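PDB 1G63: epidermin decarboxylase from Staphylococcus epidermidis, which catalyses the FMN-dependent oxidative decarboxylation of the cysteine residue in the C-terminal meso-lanthionine of epidermin, creating a carbon-carbon double bond. Local coordinates for residues G3-C8 / V23-H28; I68-N73 / T100-T105; N88-G93 / D131-N136. One frame throughout, in Å; residues are numbered along the deposited sequence.

Overall arrangement
The three contacts pack helices around the parallel sheet of a Rossmann-like flavoprotein fold. Contact 1 sets helix 18-25 on strand 5-9, contact 2 pairs helices 67-72 and 98-105, and contact 3 pairs helices 84-91 and 124-134. Contact 2 is central to the series: its centre lies about 16 Å from the centres of both others, which are themselves about 24 Å apart. Leu6 CD2 meets Ile70 CG2 at 3.6 Å between contacts 1 and 2, and Cys103 CB meets Ile90 CD1 at 3.7 Å between contacts 2 and 3. Contact 2 alone reaches the cofactor directly, through Thr101, and its Thr105 borders the active-site His67.

Contact 1. Residues G3-C8 / V23-H28; sequences GKLLIC and VELKQH
Leu25 is the one side chain of 23-28 that reaches the strand, and a single methyl group, CD1, makes both of its contacts there. The closer is with Ile7, where Ile7 CD1 and Leu25 CD1 lie 4.0 Å apart. Ile7 carries its longer branch beside the backbone N (chi1 -68°) and then stretches it fully, which brings the CD1 methyl out to the helix. Leu5 CD2 touches the same Leu25 CD1 more lightly, at 4.4 Å. Leu5 CA and Leu25 CA stand 8.7 Å apart, a gap that suits long branched residues with no polar atoms to satisfy. The side-chain packing is a small buried patch of three apolar residues.

The loose side is the outer face of 23-28, where Val23 is exposed and the polar amide of Gln27 suits the solvent. His28 turns its ring away from the strand. A weak hydrogen bond, 3.5 Å long, runs from His28 ND1 to Glu24 O, with that oxygen in the ring plane at its edge. Lys26 finds a carboxylate for its ammonium group in a salt bridge with Asp54.

The contact belongs to the beta-alpha-beta unit of strand 5-9, helix 18-25 and strand 32-36. On strand 32-36, Val32 touches Leu5 and Ile34 touches Ile7, while Ile165 and Leu169 of helix 165-172 cover Leu25.

Contact 2. Residues I68-N73 / T100-T105; sequences INIVEN and TTVCLT. With FMN (flavin mononucleotide), chain M.
Val102 meets Ile70 and Val71, and Thr105 meets Val71, where helix 98-105 crosses helix 67-72. The local axes approach to 9.3 Å at a signed angle of -58°, and beta-branched residues fill the crossing. Along 100-105, Thr101 serves the cofactor: the ribityl O3' of FMN donates a hydrogen bond of 3.0 Å to Thr101 OG1, and the same hydroxyl is also bonded to Asn97 O. A threonine suits this place because its hydroxyl can work in both roles while its CG2 methyl lies against the ribityl chain. Ser83 and Thr86 of the second subunit also hydrogen-bond this FMN, so the pocket lies at a subunit interface.

Val102 divides its two methyls between two partners. Val102 CG1 packs on Val71 CG2 at 4.0 Å, and Val102 CG2 meets Ile70 CG2 at 4.2 Å, the latter two side chains crossing at about a right angle. Val71 CG2 also rests 3.6 Å from the carbonyl oxygen Val102 O. Cys103 points away, and Leu104 turns to another subunit, packing on Met120 of the second copy. Thr105 closes the segment: chi1 of -56° sets OG1 beside the backbone N and leaves Thr105 CG2 anti to it, facing Val71 CG2, 3.8 Å off, whereas OG1 turns back toward its own helix, 3.1 Å from Thr101 O and weakly bonded to ND1 of the active-site His67.

Strand 5-9 lies beside this helix pair, Leu6 touching both Ile70 and Val102, and Tyr57 of strand 56-57 packs on Ile70.

Contact 3. Residues N88-G93 / D131-N136; sequences NKIANG and DLLKNN
A Schellman motif ends helix 84-91, and within that helix end Ala91 is pressed against Leu133 of helix 124-134. The motif is closed by two backbone bonds, from Gly93 N to Ile90 O at 3.0 Å and from Ile94 N to Lys89 O. Gly93 takes a positive phi of 72°, a conformation that a residue without a side chain adopts at little cost, and it lets the chain turn away from the helix.

The two segments come closest at this end, Ala91 CA lying only 5.8 Å from Leu133 CA. Such a separation suits alanine, whose short side chain lets the backbone itself act as the packing surface. Leu133 lays its CD2 methyl over Ala91 CA at 3.6 Å, while its CG lies 3.9 Å from Ala91 CB. Leu133 CD2 also reaches Ile90 CG2, 4.0 Å away, where the leucine and isoleucine side chains cross at about a right angle. Leu132 reaches the carbonyl of Ala91: its CG stands anti to the backbone N (chi1 -172°), and Leu132 CD2 comes to 3.7 Å from Ala91 O, a van der Waals contact.

Other copies of the protein complete the surroundings. Phe125 and Lys128 of the second subunit pack on Leu133 and Leu132, and Gly93 of a third subunit packs on Asn88. Lys89, buried, has its charge answered by a salt bridge to Asp96 of the same chain.

Past the end of helix 124-134, Asn136 folds back on the last turn: its ND2 donates to Leu132 O at 2.7 Å, with an N-H...O angle of 167° and the oxygen close to the plane of the amide.

Contact 1. Residues G3-C8 / V23-H28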
loop_
_atom_site.group_PDB
_atom_site.type_symbol
_atom_site.label_atom_id
_atom_site.label_comp_id
_atom_site.label_asym_id
_atom_site.label_seq_id
_atom_site.Cartn_x
_atom_site.Cartn_y
_atom_site.Cartn_z
ATOM N N GLY B 3 -35.104 24.159 16.283
ATOM C CA GLY B 3 -34.840 23.736 14.920
ATOM C C GLY B 3 -33.418 23.235 14.737
ATOM O O GLY B 3 -32.568 23.411 15.613
ATOM N N LYS B 4 -33.156 22.626 13.585
ATOM C CA LYS B 4 -31.847 22.060 13.289
ATOM C C LYS B 4 -30.660 23.025 13.327
ATOM O O LYS B 4 -30.679 24.099 12.734
ATOM C CB LYS B 4 -31.905 21.327 11.946
ATOM C CG LYS B 4 -32.880 20.161 11.956
ATOM C CD LYS B 4 -32.957 19.475 10.615
ATOM C CE LYS B 4 -34.009 18.383 10.639
ATOM N NZ LYS B 4 -34.157 17.717 9.316
ATOM N N LEU B 5 -29.627 22.612 14.049
ATOM C CA LEU B 5 -28.412 23.396 14.203
ATOM C C LEU B 5 -27.179 22.617 13.737
ATOM O O LEU B 5 -27.003 21.443 14.071
ATOM C CB LEU B 5 -28.251 23.816 15.667
ATOM C CG LEU B 5 -27.005 24.628 16.051
ATOM C CD1 LEU B 5 -27.325 25.513 17.232
ATOM C CD2 LEU B 5 -25.842 23.706 16.371
ATOM N N LEU B 6 -26.329 23.283 12.961
ATOM C CA LEU B 6 -25.109 22.667 12.453
ATOM C C LEU B 6 -23.870 23.285 13.083
ATOM O O LEU B 6 -23.746 24.509 13.155
ATOM C CB LEU B 6 -25.021 22.820 10.933
ATOM C CG LEU B 6 -23.688 22.433 10.278
ATOM C CD1 LEU B 6 -23.349 20.981 10.591
ATOM C CD2 LEU B 6 -23.766 22.651 8.777
ATOM N N ILE B 7 -22.963 22.436 13.556
ATOM C CA ILE B 7 -21.721 22.914 14.142
ATOM C C ILE B 7 -20.604 22.665 13.139
ATOM O O ILE B 7 -20.425 21.545 12.662
ATOM C CB ILE B 7 -21.338 22.165 15.437
ATOM C CG1 ILE B 7 -22.316 22.499 16.559
ATOM C CG2 ILE B 7 -19.901 22.539 15.850
ATOM C CD1 ILE B 7 -22.031 21.737 17.844
ATOM N N CYS B 8 -19.873 23.718 12.805
ATOM C CA CYS B 8 -18.737 23.602 11.902
ATOM C C CYS B 8 -17.515 23.761 12.800
ATOM O O CYS B 8 -17.212 24.865 13.249
ATOM C CB CYS B 8 -18.777 24.704 10.833
ATOM S SG CYS B 8 -20.072 24.442 9.570
ATOM N N VAL B 23 -23.994 17.440 23.349
ATOM C CA VAL B 23 -24.990 16.901 24.265
ATOM C C VAL B 23 -25.813 18.015 24.920
ATOM O O VAL B 23 -27.019 17.875 25.133
ATOM C CB VAL B 23 -24.318 16.031 25.353
ATOM C CG1 VAL B 23 -23.195 16.808 26.020
ATOM C CG2 VAL B 23 -25.357 15.577 26.377
ATOM N N GLU B 24 -25.152 19.127 25.221
ATOM C CA GLU B 24 -25.810 20.267 25.846
ATOM C C GLU B 24 -26.814 20.917 24.887
ATOM O O GLU B 24 -27.963 21.168 25.249
ATOM C CB GLU B 24 -24.760 21.295 26.268
ATOM C CG GLU B 24 -25.265 22.308 27.274
ATOM C CD GLU B 24 -25.284 21.766 28.687
ATOM O OE1 GLU B 24 -25.854 22.437 29.572
ATOM O OE2 GLU B 24 -24.721 20.675 28.913
ATOM N N LEU B 25 -26.368 21.181 23.662
ATOM C CA LEU B 25 -27.204 21.804 22.642
ATOM C C LEU B 25 -28.333 20.901 22.150
ATOM O O LEU B 25 -29.338 21.390 21.638
ATOM C CB LEU B 25 -26.343 22.235 21.453
ATOM C CG LEU B 25 -25.330 23.348 21.722
ATOM C CD1 LEU B 25 -24.409 23.521 20.526
ATOM C CD2 LEU B 25 -26.068 24.640 22.023
ATOM N N LYS B 26 -28.167 19.589 22.301
ATOM C CA LYS B 26 -29.189 18.641 21.865
ATOM C C LYS B 26 -30.495 18.848 22.616
ATOM O O LYS B 26 -31.544 18.338 22.213
ATOM C CB LYS B 26 -28.723 17.203 22.084
ATOM C CG LYS B 26 -27.795 16.672 21.013
ATOM C CD LYS B 26 -28.393 15.459 20.318
ATOM C CE LYS B 26 -29.734 15.778 19.695
ATOM N NZ LYS B 26 -30.354 14.570 19.086
ATOM N N GLN B 27 -30.426 19.597 23.710
ATOM C CA GLN B 27 -31.600 19.852 24.523
ATOM C C GLN B 27 -32.398 21.073 24.096
ATOM O O GLN B 27 -33.535 21.245 24.524
ATOM C CB GLN B 27 -31.189 20.006 25.982
ATOM C CG GLN B 27 -30.453 18.806 26.539
ATOM C CD GLN B 27 -30.103 18.982 28.001
ATOM O OE1 GLN B 27 -29.414 19.934 28.380
ATOM N NE2 GLN B 27 -30.576 18.061 28.838
ATOM N N HIS B 28 -31.817 21.920 23.255
ATOM C CA HIS B 28 -32.518 23.120 22.816
ATOM C C HIS B 28 -32.853 23.132 21.327
ATOM O O HIS B 28 -33.707 23.903 20.894
ATOM C CB HIS B 28 -31.699 24.371 23.155
ATOM C CG HIS B 28 -31.318 24.477 24.600
ATOM N ND1 HIS B 28 -30.373 23.660 25.184
ATOM C CD2 HIS B 28 -31.746 25.313 25.575
ATOM C CE1 HIS B 28 -30.231 23.990 26.455
ATOM N NE2 HIS B 28 -31.053 24.991 26.719
#

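Contact 2. Residues I68-N73 / T100-T105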
loop_
_atom_site.group_PDB
_atom_site.type_symbol
_atom_site.label_atom_id
_atom_site.label_comp_id
_atom_site.label_asym_id
_atom_site.label_seq_id
_atom_site.Cartn_x
_atom_site.Cartn_y
_atom_site.Cartn_z
ATOM N N ILE B 68 -25.532 22.788 -0.535
ATOM C CA ILE B 68 -26.733 23.613 -0.596
ATOM C C ILE B 68 -27.823 23.007 0.282
ATOM O O ILE B 68 -28.477 23.708 1.050
ATOM C CB ILE B 68 -27.237 23.734 -2.039
ATOM C CG1 ILE B 68 -26.180 24.460 -2.878
ATOM C CG2 ILE B 68 -28.554 24.490 -2.074
ATOM C CD1 ILE B 68 -26.355 24.272 -4.362
ATOM N N ASN B 69 -28.004 21.697 0.172
ATOM C CA ASN B 69 -28.988 20.993 0.976
ATOM C C ASN B 69 -28.616 21.068 2.449
ATOM O O ASN B 69 -29.486 21.222 3.304
ATOM C CB ASN B 69 -29.081 19.533 0.545
ATOM C CG ASN B 69 -29.774 19.367 -0.792
ATOM O OD1 ASN B 69 -29.761 18.283 -1.375
ATOM N ND2 ASN B 69 -30.396 20.444 -1.282
ATOM N N ILE B 70 -27.325 20.954 2.744
ATOM C CA ILE B 70 -26.869 21.028 4.123
ATOM C C ILE B 70 -27.294 22.370 4.726
ATOM O O ILE B 70 -27.801 22.427 5.841
ATOM C CB ILE B 70 -25.329 20.870 4.210
ATOM C CG1 ILE B 70 -24.944 19.443 3.803
ATOM C CG2 ILE B 70 -24.837 21.170 5.627
ATOM C CD1 ILE B 70 -23.447 19.174 3.779
ATOM N N VAL B 71 -27.112 23.445 3.967
ATOM C CA VAL B 71 -27.472 24.771 4.429
ATOM C C VAL B 71 -28.984 24.951 4.597
ATOM O O VAL B 71 -29.438 25.527 5.586
ATOM C CB VAL B 71 -26.918 25.850 3.470
ATOM C CG1 VAL B 71 -27.498 27.223 3.818
ATOM C CG2 VAL B 71 -25.387 25.880 3.567
ATOM N N GLU B 72 -29.761 24.456 3.638
ATOM C CA GLU B 72 -31.216 24.577 3.711
ATOM C C GLU B 72 -31.788 23.740 4.852
ATOM O O GLU B 72 -32.840 24.063 5.399
ATOM C CB GLU B 72 -31.863 24.146 2.390
ATOM C CG GLU B 72 -31.359 24.917 1.179
ATOM C CD GLU B 72 -32.081 24.551 -0.110
ATOM O OE1 GLU B 72 -32.246 23.334 -0.386
ATOM O OE2 GLU B 72 -32.471 25.485 -0.852
ATOM N N ASN B 73 -31.079 22.677 5.217
ATOM C CA ASN B 73 -31.511 21.779 6.279
ATOM C C ASN B 73 -31.283 22.325 7.685
ATOM O O ASN B 73 -31.674 21.700 8.666
ATOM C CB ASN B 73 -30.792 20.435 6.145
ATOM C CG ASN B 73 -31.300 19.398 7.130
ATOM O OD1 ASN B 73 -30.529 18.574 7.644
ATOM N ND2 ASN B 73 -32.608 19.418 7.389
ATOM N N THR B 100 -15.945 25.167 4.870
ATOM C CA THR B 100 -15.789 26.511 4.396
ATOM C C THR B 100 -16.750 26.828 3.220
ATOM O O THR B 100 -17.193 27.968 3.050
ATOM C CB THR B 100 -14.293 26.698 4.080
ATOM O OG1 THR B 100 -13.907 28.033 4.373
ATOM C CG2 THR B 100 -13.990 26.361 2.668
ATOM N N THR B 101 -17.104 25.813 2.431
ATOM C CA THR B 101 -18.052 26.012 1.327
ATOM C C THR B 101 -19.465 26.174 1.906
ATOM O O THR B 101 -20.295 26.918 1.375
ATOM C CB THR B 101 -18.053 24.811 0.345
ATOM O OG1 THR B 101 -16.805 24.760 -0.348
ATOM C CG2 THR B 101 -19.180 24.939 -0.668
ATOM N N VAL B 102 -19.736 25.457 2.992
ATOM C CA VAL B 102 -21.026 25.547 3.663
ATOM C C VAL B 102 -21.182 26.940 4.279
ATOM O O VAL B 102 -22.268 27.526 4.238
ATOM C CB VAL B 102 -21.153 24.459 4.771
ATOM C CG1 VAL B 102 -22.234 24.836 5.791
ATOM C CG2 VAL B 102 -21.487 23.118 4.123
ATOM N N CYS B 103 -20.094 27.469 4.834
ATOM C CA CYS B 103 -20.120 28.789 5.447
ATOM C C CYS B 103 -20.333 29.909 4.439
ATOM O O CYS B 103 -20.936 30.920 4.773
ATOM C CB CYS B 103 -18.840 29.036 6.255
ATOM S SG CYS B 103 -18.734 28.039 7.760
ATOM N N LEU B 104 -19.846 29.738 3.212
ATOM C CA LEU B 104 -20.043 30.765 2.191
ATOM C C LEU B 104 -21.521 30.783 1.813
ATOM O O LEU B 104 -22.164 31.829 1.786
ATOM C CB LEU B 104 -19.216 30.474 0.936
ATOM C CG LEU B 104 -19.464 31.452 -0.232
ATOM C CD1 LEU B 104 -18.241 32.324 -0.464
ATOM C CD2 LEU B 104 -19.799 30.687 -1.500
ATOM N N THR B 105 -22.051 29.602 1.529
ATOM C CA THR B 105 -23.440 29.456 1.132
ATOM C C THR B 105 -24.420 29.930 2.204
ATOM O O THR B 105 -25.434 30.555 1.890
ATOM C CB THR B 105 -23.747 27.987 0.779
ATOM O OG1 THR B 105 -22.841 27.542 -0.233
ATOM C CG2 THR B 105 -25.168 27.840 0.270
HETATM N N1 FMN M . -19.043 25.271 -6.344
HETATM C C2 FMN M . -19.296 26.256 -7.267
HETATM O O2 FMN M . -18.805 27.347 -7.245
HETATM N N3 FMN M . -20.206 25.977 -8.324
HETATM C C4 FMN M . -20.864 24.812 -8.508
HETATM O O4 FMN M . -21.658 24.694 -9.447
HETATM C C4A FMN M . -20.622 23.763 -7.506
HETATM N N5 FMN M . -21.184 22.567 -7.620
HETATM C C5A FMN M . -20.808 21.570 -6.774
HETATM C C6 FMN M . -21.343 20.222 -6.956
HETATM C C7 FMN M . -21.118 19.202 -6.066
HETATM C C7M FMN M . -21.688 17.791 -6.304
HETATM C C8 FMN M . -20.107 19.390 -5.006
HETATM C C8M FMN M . -19.715 18.261 -4.089
HETATM C C9 FMN M . -19.612 20.677 -4.802
HETATM C C9A FMN M . -19.919 21.772 -5.638
HETATM N N10 FMN M . -19.415 23.095 -5.486
HETATM C C10 FMN M . -19.649 24.082 -6.433
HETATM C "C1'" FMN M . -18.478 23.397 -4.383
HETATM C "C2'" FMN M . -17.023 23.279 -4.895
HETATM O "O2'" FMN M . -16.688 21.995 -5.442
HETATM C "C3'" FMN M . -16.044 23.582 -3.764
HETATM O "O3'" FMN M . -16.251 24.946 -3.305
HETATM C "C4'" FMN M . -14.570 23.403 -4.092
HETATM O "O4'" FMN M . -13.763 23.533 -2.899
HETATM C "C5'" FMN M . -14.041 24.343 -5.164
HETATM O "O5'" FMN M . -12.679 24.019 -5.493
HETATM P P FMN M . -11.938 24.546 -6.779
HETATM O O1P FMN M . -12.010 26.021 -6.733
HETATM O O2P FMN M . -12.579 23.956 -7.995
HETATM O O3P FMN M . -10.463 24.013 -6.627
#

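Contact 3. Residues N88-G93 / D131-N136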
loop_
_atom_site.group_PDB
_atom_site.type_symbol
_atom_site.label_atom_id
_atom_site.label_comp_id
_atom_site.label_asym_id
_atom_site.label_seq_id
_atom_site.Cartn_x
_atom_site.Cartn_y
_atom_site.Cartn_z
ATOM N N ASN B 88 -10.680 33.993 8.583
ATOM C CA ASN B 88 -10.112 34.767 7.488
ATOM C C ASN B 88 -10.505 34.242 6.103
ATOM O O ASN B 88 -10.635 35.012 5.157
ATOM C CB ASN B 88 -8.596 34.834 7.656
ATOM C CG ASN B 88 -8.188 35.619 8.897
ATOM O OD1 ASN B 88 -7.096 35.433 9.444
ATOM N ND2 ASN B 88 -9.061 36.511 9.340
ATOM N N LYS B 89 -10.692 32.933 5.978
ATOM C CA LYS B 89 -11.115 32.366 4.700
ATOM C C LYS B 89 -12.559 32.796 4.415
ATOM O O LYS B 89 -12.885 33.232 3.320
ATOM C CB LYS B 89 -11.055 30.836 4.740
ATOM C CG LYS B 89 -9.678 30.233 4.535
ATOM C CD LYS B 89 -9.790 28.721 4.537
ATOM C CE LYS B 89 -8.527 28.048 4.033
ATOM N NZ LYS B 89 -8.721 26.580 4.006
ATOM N N ILE B 90 -13.425 32.659 5.412
ATOM C CA ILE B 90 -14.817 33.037 5.239
ATOM C C ILE B 90 -14.930 34.509 4.850
ATOM O O ILE B 90 -15.675 34.861 3.941
ATOM C CB ILE B 90 -15.621 32.791 6.523
ATOM C CG1 ILE B 90 -15.607 31.299 6.851
ATOM C CG2 ILE B 90 -17.047 33.308 6.354
ATOM C CD1 ILE B 90 -16.282 30.938 8.158
ATOM N N ALA B 91 -14.177 35.360 5.540
ATOM C CA ALA B 91 -14.182 36.790 5.265
ATOM C C ALA B 91 -13.790 37.094 3.812
ATOM O O ALA B 91 -14.265 38.075 3.237
ATOM C CB ALA B 91 -13.229 37.505 6.221
ATOM N N ASN B 92 -12.915 36.267 3.233
ATOM C CA ASN B 92 -12.474 36.472 1.861
ATOM C C ASN B 92 -13.199 35.588 0.844
ATOM O O ASN B 92 -12.835 35.554 -0.324
ATOM C CB ASN B 92 -10.966 36.250 1.729
ATOM C CG ASN B 92 -10.150 37.339 2.396
ATOM O OD1 ASN B 92 -9.694 37.182 3.531
ATOM N ND2 ASN B 92 -9.960 38.456 1.694
ATOM N N GLY B 93 -14.229 34.881 1.285
ATOM C CA GLY B 93 -14.987 34.038 0.378
ATOM C C GLY B 93 -14.267 32.784 -0.078
ATOM O O GLY B 93 -14.684 32.114 -1.026
ATOM N N ASP B 131 -14.021 42.696 11.222
ATOM C CA ASP B 131 -14.834 43.884 11.026
ATOM C C ASP B 131 -15.636 43.675 9.751
ATOM O O ASP B 131 -16.848 43.918 9.711
ATOM C CB ASP B 131 -13.950 45.121 10.883
ATOM C CG ASP B 131 -13.275 45.519 12.187
ATOM O OD1 ASP B 131 -12.281 46.286 12.123
ATOM O OD2 ASP B 131 -13.739 45.076 13.268
ATOM N N LEU B 132 -14.959 43.204 8.714
ATOM C CA LEU B 132 -15.612 42.964 7.442
ATOM C C LEU B 132 -16.811 42.021 7.597
ATOM O O LEU B 132 -17.881 42.250 7.029
ATOM C CB LEU B 132 -14.611 42.381 6.446
ATOM C CG LEU B 132 -15.092 42.241 5.004
ATOM C CD1 LEU B 132 -15.550 43.588 4.472
ATOM C CD2 LEU B 132 -13.954 41.693 4.154
ATOM N N LEU B 133 -16.629 40.963 8.377
ATOM C CA LEU B 133 -17.692 39.991 8.598
ATOM C C LEU B 133 -18.887 40.607 9.315
ATOM O O LEU B 133 -20.037 40.400 8.927
ATOM C CB LEU B 133 -17.159 38.808 9.410
ATOM C CG LEU B 133 -16.193 37.857 8.697
ATOM C CD1 LEU B 133 -15.530 36.946 9.719
ATOM C CD2 LEU B 133 -16.931 37.055 7.647
ATOM N N LYS B 134 -18.601 41.362 10.369
ATOM C CA LYS B 134 -19.643 42.016 11.150
ATOM C C LYS B 134 -20.432 43.045 10.329
ATOM O O LYS B 134 -21.658 43.105 10.414
ATOM C CB LYS B 134 -19.025 42.686 12.381
ATOM C CG LYS B 134 -18.560 41.708 13.434
ATOM C CD LYS B 134 -17.952 42.421 14.630
ATOM C CE LYS B 134 -17.693 41.444 15.761
ATOM N NZ LYS B 134 -17.070 42.086 16.950
ATOM N N ASN B 135 -19.727 43.840 9.534
ATOM C CA ASN B 135 -20.371 44.852 8.712
ATOM C C ASN B 135 -21.107 44.221 7.541
ATOM O O ASN B 135 -21.578 44.920 6.655
ATOM C CB ASN B 135 -19.335 45.846 8.181
ATOM C CG ASN B 135 -18.666 46.642 9.290
ATOM O OD1 ASN B 135 -17.681 47.349 9.053
ATOM N ND2 ASN B 135 -19.198 46.536 10.508
ATOM N N ASN B 136 -21.204 42.900 7.536
ATOM C CA ASN B 136 -21.884 42.198 6.460
ATOM C C ASN B 136 -22.870 41.153 6.951
ATOM O O ASN B 136 -23.131 40.167 6.267
ATOM C CB ASN B 136 -20.861 41.564 5.519
ATOM C CG ASN B 136 -20.306 42.557 4.515
ATOM O OD1 ASN B 136 -20.998 42.956 3.575
ATOM N ND2 ASN B 136 -19.059 42.969 4.714
#